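Local atomic coordinates of tapirin (Caldicellulosiruptor kristjanssonii, PDB entry 6N2B), a protein that probably binds cellulose at the cell surface through a calcium-bearing beta-helix domain, and so may help the bacterium adhere to plant biomass. Residues V431-L436 with I463-S468; S438-S443 with S468-F473; I457-L462 with S490-L495. All coordinates share one frame; numbering follows the deposited sequence.

Overall arrangement
All three contacts gather round helix 459-470, at one end of the beta-helix and well away from the centre of the chain. Interaction 3 holds the start of the helix to the turn after a neighbouring strand, interaction 1 clasps its middle to a calcium-binding loop, and interaction 2 sets its last turn against strand 436-441. All are partly buried, interaction 3 with most buried residues and interaction 2 with fewest. Their chemistry differs: metal coordination by carbonyls and a carboxylate in interaction 1, lysine amines and an aromatic ring in interaction 2, and an aspartate receiving a backbone N-H above a leucine pair in interaction 3. Interactions 1 and 2 share S468 and meet where S438 OG bonds E465 OE2.

Interaction 1: residues V431-L436 with I463-S468; sequences VGATTL and ITEVNS. With CA (calcium ion), chain C.
The irregular loop 431-436 runs close beside helix 459-470, nearest where G432 CA lies 4.2 Å from E465 CA. Glycine suits this place, because at phi 74° a beta carbon would press on the carbonyl oxygen of V431 and would collide with S468 OG and E465 OE1. The loop turns three of its carbonyls to the calcium ion: V431 O (2.2 Å away), A433 O and L436 O. The helix contributes E465 OE1, 2.5 Å from the calcium ion; D429 completes the site. With CG anti to the backbone N (chi1 -179°) and the chain bent at chi2 (83°), E465 folds its carboxylate round to the ion, while OE2 is held by S438 OG. L436 CD1 packs 3.7 Å from E465 CB, and T464 CG2 covers the G432-A433 peptide. S468 OG bonds back to E465 O at 2.6 Å, and its CB rests on G432 CA. Replacing S468 by an alanine would probably leave E465 O without this hydroxyl and open a gap beside G432 and V431 CG1. V431 O and A433 O both approach E465 OE1 as fellow ligands, so without calcium these oxygens would probably repel and the loop would lose this tie to the helix.

Interaction 2: residues S438-S443 with S468-F473; sequences SVYDKS and SKLGSF
K469, the residue most covered in this contact, reaches from the last turn of helix 459-470 to the strand, where its NZ donates a hydrogen bond to S438 OG at 2.8 Å. Bends at chi2 (-58°) and chi4 (64°) curl the aliphatic chain past the serine hydroxyl, bringing the amine round to it. The amine also makes long, weak ion pairs with the calcium ligands D429 and E465, so its positive charge probably offsets part of the negative charge gathered at the metal site. Lysine suits the place: its methylenes pack while its tip answers acidic neighbours.

Y440 leaves the strand with CG between the backbone N and the carbonyl carbon (chi1 69°), which aims the ring at the helix. One ring face receives the carbonyl of K469, whose O is 3.5 Å from Y440 CZ and offset toward the rim; K469 CB lies 3.7 Å from Y440 CD1. The phenol hydroxyl stays at the wet margin, where one water bonds Y440 OH at 3.1 Å and another donates to K469 O at 2.8 Å.

L470 runs antiparallel to the tyrosine side chain and lays CD2 obliquely against the ring, 3.5 Å from Y440 CD2. Its backbone is held too: the extended chain of K442 lets NZ donate a hydrogen bond to L470 O at 3.0 Å, from above the carbonyl plane, at the helix C-terminus, where a positive charge would probably suit the helix dipole. W447 touches L470 and makes a cation-pi contact with K442.

S438 and Y440, from one face of the strand, and K442 just beyond it meet the helix end, which G471 leaves with positive phi. The arrangement is an alpha-helix packed on a beta-strand at the end of a beta-helix domain.

Interaction 3: residues I457-L462 with S490-L495; sequences INDSEL and SNPTSL
N491 O, on the residue whose amide reaches across to D459, is gripped from opposite faces of its carbonyl plane by S494 OG at 2.7 Å and S494 N at 2.9 Å. This double hold closes the short 3-10 turn of 492-494 onto N491. The amide of the same residue, N491 N, donates to the syn lone pair of D459 OD2, on a buried carboxylate, at 2.8 Å with an N-H...O angle of 149°.

D459 can receive it because its CG lies between the backbone N and the carbonyl carbon (chi1 45°), swinging the carboxylate out from the first turn of helix 459-470. Its OD1 takes a weak bond from S460 N. An acid suits this end, since the N-terminal end of a helix dipole would be expected to stabilise its negative charge. Just before it, N458 is the N-cap: its OD1 accepts from E461 N at 2.8 Å, nearly straight at 177°, and E461 OE1 accepts from N458 N, completing a capping box.

Beneath the polar bond, L495 CD2 lies 3.6 Å from D459 CB and 4.3 Å from L462 CD2, while F489 touches all three side chains. Strands 457-458 and 487-489 are parallel neighbours, so the contact joins what follows each of them, a capped helix and a 3-10 turn, as adjoining coils do in a beta-helix.

Interaction 1: residues V431-L436 with I463-S468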
# COMPACT_ATOMS: atom_id res chain seq x y z
N VAL A 431 -13.17 -6.90 32.26
CA VAL A 431 -11.97 -6.21 32.72
C VAL A 431 -11.62 -5.07 31.76
O VAL A 431 -11.52 -5.28 30.54
CB VAL A 431 -10.79 -7.19 32.83
CG1 VAL A 431 -9.66 -6.55 33.59
CG2 VAL A 431 -11.24 -8.48 33.49
N GLY A 432 -11.40 -3.88 32.29
CA GLY A 432 -11.05 -2.81 31.37
C GLY A 432 -12.26 -2.34 30.57
O GLY A 432 -13.41 -2.44 31.02
N ALA A 433 -12.00 -1.84 29.36
CA ALA A 433 -13.10 -1.39 28.50
C ALA A 433 -14.02 -2.56 28.17
O ALA A 433 -13.57 -3.60 27.68
CB ALA A 433 -12.56 -0.75 27.21
N THR A 434 -15.33 -2.38 28.42
CA THR A 434 -16.25 -3.51 28.31
C THR A 434 -16.56 -3.87 26.86
O THR A 434 -17.12 -4.95 26.62
CB THR A 434 -17.54 -3.24 29.12
OG1 THR A 434 -18.33 -2.23 28.50
CG2 THR A 434 -17.20 -2.78 30.54
N THR A 435 -16.19 -3.02 25.91
CA THR A 435 -16.30 -3.33 24.48
C THR A 435 -15.13 -4.16 23.96
O THR A 435 -15.31 -4.93 23.01
CB THR A 435 -16.39 -2.03 23.68
OG1 THR A 435 -17.55 -1.31 24.10
CG2 THR A 435 -16.45 -2.30 22.18
N LEU A 436 -13.95 -4.02 24.55
CA LEU A 436 -12.73 -4.62 24.03
C LEU A 436 -12.38 -5.92 24.75
O LEU A 436 -12.79 -6.16 25.89
CB LEU A 436 -11.54 -3.66 24.15
CG LEU A 436 -11.66 -2.23 23.66
CD1 LEU A 436 -10.35 -1.48 23.93
CD2 LEU A 436 -12.01 -2.21 22.19
N ILE A 463 -6.88 3.15 26.50
CA ILE A 463 -6.24 3.47 27.78
C ILE A 463 -6.83 2.62 28.90
O ILE A 463 -6.10 2.05 29.73
CB ILE A 463 -6.38 4.98 28.08
CG1 ILE A 463 -5.63 5.81 27.05
CG2 ILE A 463 -5.89 5.30 29.46
CD1 ILE A 463 -6.14 7.21 26.96
N THR A 464 -8.17 2.50 28.95
CA THR A 464 -8.80 1.65 29.95
C THR A 464 -8.32 0.20 29.82
O THR A 464 -7.82 -0.38 30.79
CB THR A 464 -10.33 1.73 29.83
OG1 THR A 464 -10.77 3.07 30.05
CG2 THR A 464 -10.99 0.82 30.86
N GLU A 465 -8.47 -0.39 28.63
CA GLU A 465 -8.18 -1.80 28.46
C GLU A 465 -6.71 -2.12 28.75
O GLU A 465 -6.41 -3.04 29.51
CB GLU A 465 -8.55 -2.26 27.06
CG GLU A 465 -8.29 -3.73 26.83
CD GLU A 465 -9.44 -4.58 27.34
OE1 GLU A 465 -10.46 -3.96 27.73
OE2 GLU A 465 -9.33 -5.84 27.34
N VAL A 466 -5.79 -1.36 28.16
CA VAL A 466 -4.37 -1.68 28.32
C VAL A 466 -3.96 -1.63 29.80
O VAL A 466 -3.35 -2.57 30.32
CB VAL A 466 -3.50 -0.74 27.45
CG1 VAL A 466 -2.05 -0.82 27.86
CG2 VAL A 466 -3.63 -1.10 25.96
N ASN A 467 -4.31 -0.54 30.50
CA ASN A 467 -3.94 -0.41 31.91
C ASN A 467 -4.51 -1.53 32.76
O ASN A 467 -3.88 -1.94 33.74
CB ASN A 467 -4.44 0.92 32.47
CG ASN A 467 -3.50 2.05 32.21
OD1 ASN A 467 -2.40 2.13 32.78
ND2 ASN A 467 -3.94 2.97 31.34
N SER A 468 -5.72 -1.97 32.46
CA SER A 468 -6.30 -3.03 33.27
C SER A 468 -5.47 -4.31 33.17
O SER A 468 -5.30 -5.02 34.17
CB SER A 468 -7.74 -3.29 32.83
OG SER A 468 -7.74 -3.90 31.55
CA CA C . -12.09 -5.70 28.41

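Interaction 2: residues S438-S443 with S468-F473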
# COMPACT_ATOMS: atom_id res chain seq x y z
N SER A 438 -8.60 -8.41 25.14
CA SER A 438 -7.19 -8.42 24.81
C SER A 438 -6.53 -9.67 25.36
O SER A 438 -7.05 -10.33 26.27
CB SER A 438 -6.48 -7.17 25.33
OG SER A 438 -6.65 -7.03 26.73
N VAL A 439 -5.38 -9.99 24.77
CA VAL A 439 -4.40 -10.95 25.27
C VAL A 439 -3.05 -10.26 25.28
O VAL A 439 -2.73 -9.52 24.33
CB VAL A 439 -4.37 -12.20 24.38
CG1 VAL A 439 -3.14 -13.07 24.69
CG2 VAL A 439 -5.67 -12.97 24.52
N TYR A 440 -2.25 -10.47 26.32
CA TYR A 440 -0.96 -9.80 26.43
C TYR A 440 0.15 -10.79 26.74
O TYR A 440 -0.09 -11.95 27.06
CB TYR A 440 -0.99 -8.70 27.50
CG TYR A 440 -1.10 -9.17 28.94
CD1 TYR A 440 -2.35 -9.42 29.52
CD2 TYR A 440 0.03 -9.32 29.73
CE1 TYR A 440 -2.46 -9.83 30.83
CE2 TYR A 440 -0.07 -9.72 31.05
CZ TYR A 440 -1.32 -9.98 31.59
OH TYR A 440 -1.41 -10.39 32.91
N ASP A 441 1.39 -10.31 26.62
CA ASP A 441 2.60 -11.11 26.81
C ASP A 441 3.65 -10.22 27.47
O ASP A 441 4.19 -9.32 26.82
CB ASP A 441 3.11 -11.66 25.48
CG ASP A 441 4.39 -12.49 25.60
OD1 ASP A 441 4.99 -12.58 26.71
OD2 ASP A 441 4.81 -13.05 24.56
N LYS A 442 3.94 -10.48 28.75
CA LYS A 442 4.98 -9.73 29.44
C LYS A 442 6.33 -10.43 29.38
O LYS A 442 7.32 -9.87 29.86
CB LYS A 442 4.60 -9.48 30.90
CG LYS A 442 3.57 -8.39 31.08
CD LYS A 442 3.40 -7.99 32.55
CE LYS A 442 2.49 -6.75 32.70
NZ LYS A 442 2.39 -6.22 34.08
N SER A 443 6.39 -11.64 28.80
CA SER A 443 7.68 -12.30 28.62
C SER A 443 8.50 -11.65 27.51
O SER A 443 9.73 -11.78 27.50
CB SER A 443 7.48 -13.79 28.32
OG SER A 443 7.42 -14.03 26.93
N SER A 468 -5.72 -1.97 32.46
CA SER A 468 -6.30 -3.03 33.27
C SER A 468 -5.47 -4.31 33.17
O SER A 468 -5.30 -5.02 34.17
CB SER A 468 -7.74 -3.29 32.83
OG SER A 468 -7.74 -3.90 31.55
N LYS A 469 -4.96 -4.62 31.97
CA LYS A 469 -4.25 -5.88 31.80
C LYS A 469 -2.81 -5.79 32.27
O LYS A 469 -2.27 -6.79 32.78
CB LYS A 469 -4.29 -6.33 30.34
CG LYS A 469 -5.71 -6.61 29.79
CD LYS A 469 -6.43 -7.67 30.61
CE LYS A 469 -7.65 -8.22 29.92
NZ LYS A 469 -7.40 -8.95 28.64
N LEU A 470 -2.18 -4.62 32.14
CA LEU A 470 -0.76 -4.47 32.36
C LEU A 470 -0.40 -3.76 33.65
O LEU A 470 0.79 -3.73 34.00
CB LEU A 470 -0.13 -3.70 31.20
CG LEU A 470 -0.36 -4.28 29.80
CD1 LEU A 470 0.58 -3.58 28.82
CD2 LEU A 470 -0.14 -5.79 29.78
N GLY A 471 -1.37 -3.19 34.35
CA GLY A 471 -1.11 -2.32 35.49
C GLY A 471 -0.39 -1.04 35.13
O GLY A 471 0.03 -0.31 36.03
N SER A 472 -0.23 -0.76 33.84
CA SER A 472 0.35 0.49 33.34
C SER A 472 0.14 0.51 31.84
O SER A 472 -0.54 -0.36 31.27
CB SER A 472 1.83 0.63 33.71
OG SER A 472 2.61 -0.39 33.10
N PHE A 473 0.76 1.49 31.19
CA PHE A 473 0.66 1.67 29.74
C PHE A 473 1.96 2.34 29.30
O PHE A 473 2.03 3.56 29.12
CB PHE A 473 -0.57 2.52 29.39
CG PHE A 473 -0.94 2.54 27.93
CD1 PHE A 473 -0.03 2.17 26.93
CD2 PHE A 473 -2.21 2.95 27.54
CE1 PHE A 473 -0.39 2.20 25.59
CE2 PHE A 473 -2.57 2.97 26.19
CZ PHE A 473 -1.67 2.60 25.22
O HOH W 1 -4.07 -9.40 34.16
O HOH W 2 -0.78 -7.77 34.95

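Interaction 3: residues I457-L462 with S490-L495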
# COMPACT_ATOMS: atom_id res chain seq x y z
N ILE A 457 -12.42 0.45 17.93
CA ILE A 457 -11.54 0.80 19.04
C ILE A 457 -11.39 2.32 19.05
O ILE A 457 -11.35 2.95 17.99
CB ILE A 457 -10.16 0.13 18.89
CG1 ILE A 457 -10.32 -1.38 18.65
CG2 ILE A 457 -9.26 0.42 20.11
CD1 ILE A 457 -9.03 -2.09 18.34
N ASN A 458 -11.34 2.91 20.25
CA ASN A 458 -10.99 4.32 20.38
C ASN A 458 -9.99 4.49 21.50
O ASN A 458 -9.65 3.55 22.23
CB ASN A 458 -12.23 5.21 20.57
CG ASN A 458 -12.94 5.01 21.91
OD1 ASN A 458 -12.32 4.99 22.97
ND2 ASN A 458 -14.26 4.89 21.85
N ASP A 459 -9.49 5.72 21.64
CA ASP A 459 -8.35 5.94 22.53
C ASP A 459 -8.75 5.87 24.00
O ASP A 459 -7.97 5.39 24.83
CB ASP A 459 -7.66 7.26 22.20
CG ASP A 459 -8.62 8.41 22.00
OD1 ASP A 459 -9.85 8.26 22.18
OD2 ASP A 459 -8.13 9.48 21.62
N SER A 460 -9.96 6.32 24.34
CA SER A 460 -10.44 6.16 25.71
C SER A 460 -10.52 4.68 26.10
O SER A 460 -9.99 4.27 27.14
CB SER A 460 -11.81 6.85 25.84
OG SER A 460 -12.40 6.68 27.13
N GLU A 461 -11.14 3.86 25.25
CA GLU A 461 -11.22 2.43 25.52
C GLU A 461 -9.84 1.80 25.63
O GLU A 461 -9.60 0.96 26.51
CB GLU A 461 -12.03 1.77 24.43
CG GLU A 461 -13.45 2.24 24.42
CD GLU A 461 -14.18 1.80 23.19
OE1 GLU A 461 -13.48 1.49 22.19
OE2 GLU A 461 -15.43 1.76 23.23
N LEU A 462 -8.93 2.20 24.74
CA LEU A 462 -7.58 1.64 24.71
C LEU A 462 -6.81 1.91 26.00
O LEU A 462 -6.14 1.02 26.53
CB LEU A 462 -6.84 2.21 23.50
CG LEU A 462 -5.61 1.57 22.93
CD1 LEU A 462 -5.87 0.11 22.61
CD2 LEU A 462 -5.24 2.35 21.68
N SER A 490 -9.84 10.20 19.09
CA SER A 490 -10.49 11.50 19.23
C SER A 490 -9.65 12.52 19.96
O SER A 490 -9.89 13.73 19.83
CB SER A 490 -11.83 11.35 19.97
OG SER A 490 -12.90 11.21 19.06
N ASN A 491 -8.69 12.05 20.73
CA ASN A 491 -7.86 12.84 21.61
C ASN A 491 -6.50 12.18 21.71
O ASN A 491 -6.06 11.80 22.81
CB ASN A 491 -8.54 12.96 22.98
CG ASN A 491 -8.28 14.29 23.63
OD1 ASN A 491 -7.66 15.17 23.03
ND2 ASN A 491 -8.75 14.46 24.86
N PRO A 492 -5.79 12.01 20.59
CA PRO A 492 -4.58 11.17 20.61
C PRO A 492 -3.52 11.58 21.64
O PRO A 492 -2.75 10.71 22.06
CB PRO A 492 -4.04 11.30 19.18
CG PRO A 492 -4.73 12.49 18.59
CD PRO A 492 -6.07 12.56 19.25
N THR A 493 -3.45 12.85 22.06
CA THR A 493 -2.40 13.23 23.02
C THR A 493 -2.58 12.55 24.38
O THR A 493 -1.63 12.49 25.18
CB THR A 493 -2.31 14.76 23.14
OG1 THR A 493 -3.51 15.31 23.70
CG2 THR A 493 -2.10 15.38 21.78
N SER A 494 -3.77 12.00 24.64
CA SER A 494 -4.03 11.17 25.81
C SER A 494 -3.33 9.81 25.77
O SER A 494 -3.25 9.15 26.81
CB SER A 494 -5.52 10.94 25.92
OG SER A 494 -5.92 10.10 24.85
N LEU A 495 -2.89 9.33 24.60
CA LEU A 495 -2.20 8.04 24.53
C LEU A 495 -0.70 8.23 24.76
O LEU A 495 -0.12 9.21 24.28
CB LEU A 495 -2.42 7.38 23.18
CG LEU A 495 -3.86 7.16 22.74
CD1 LEU A 495 -3.91 6.72 21.30
CD2 LEU A 495 -4.52 6.11 23.60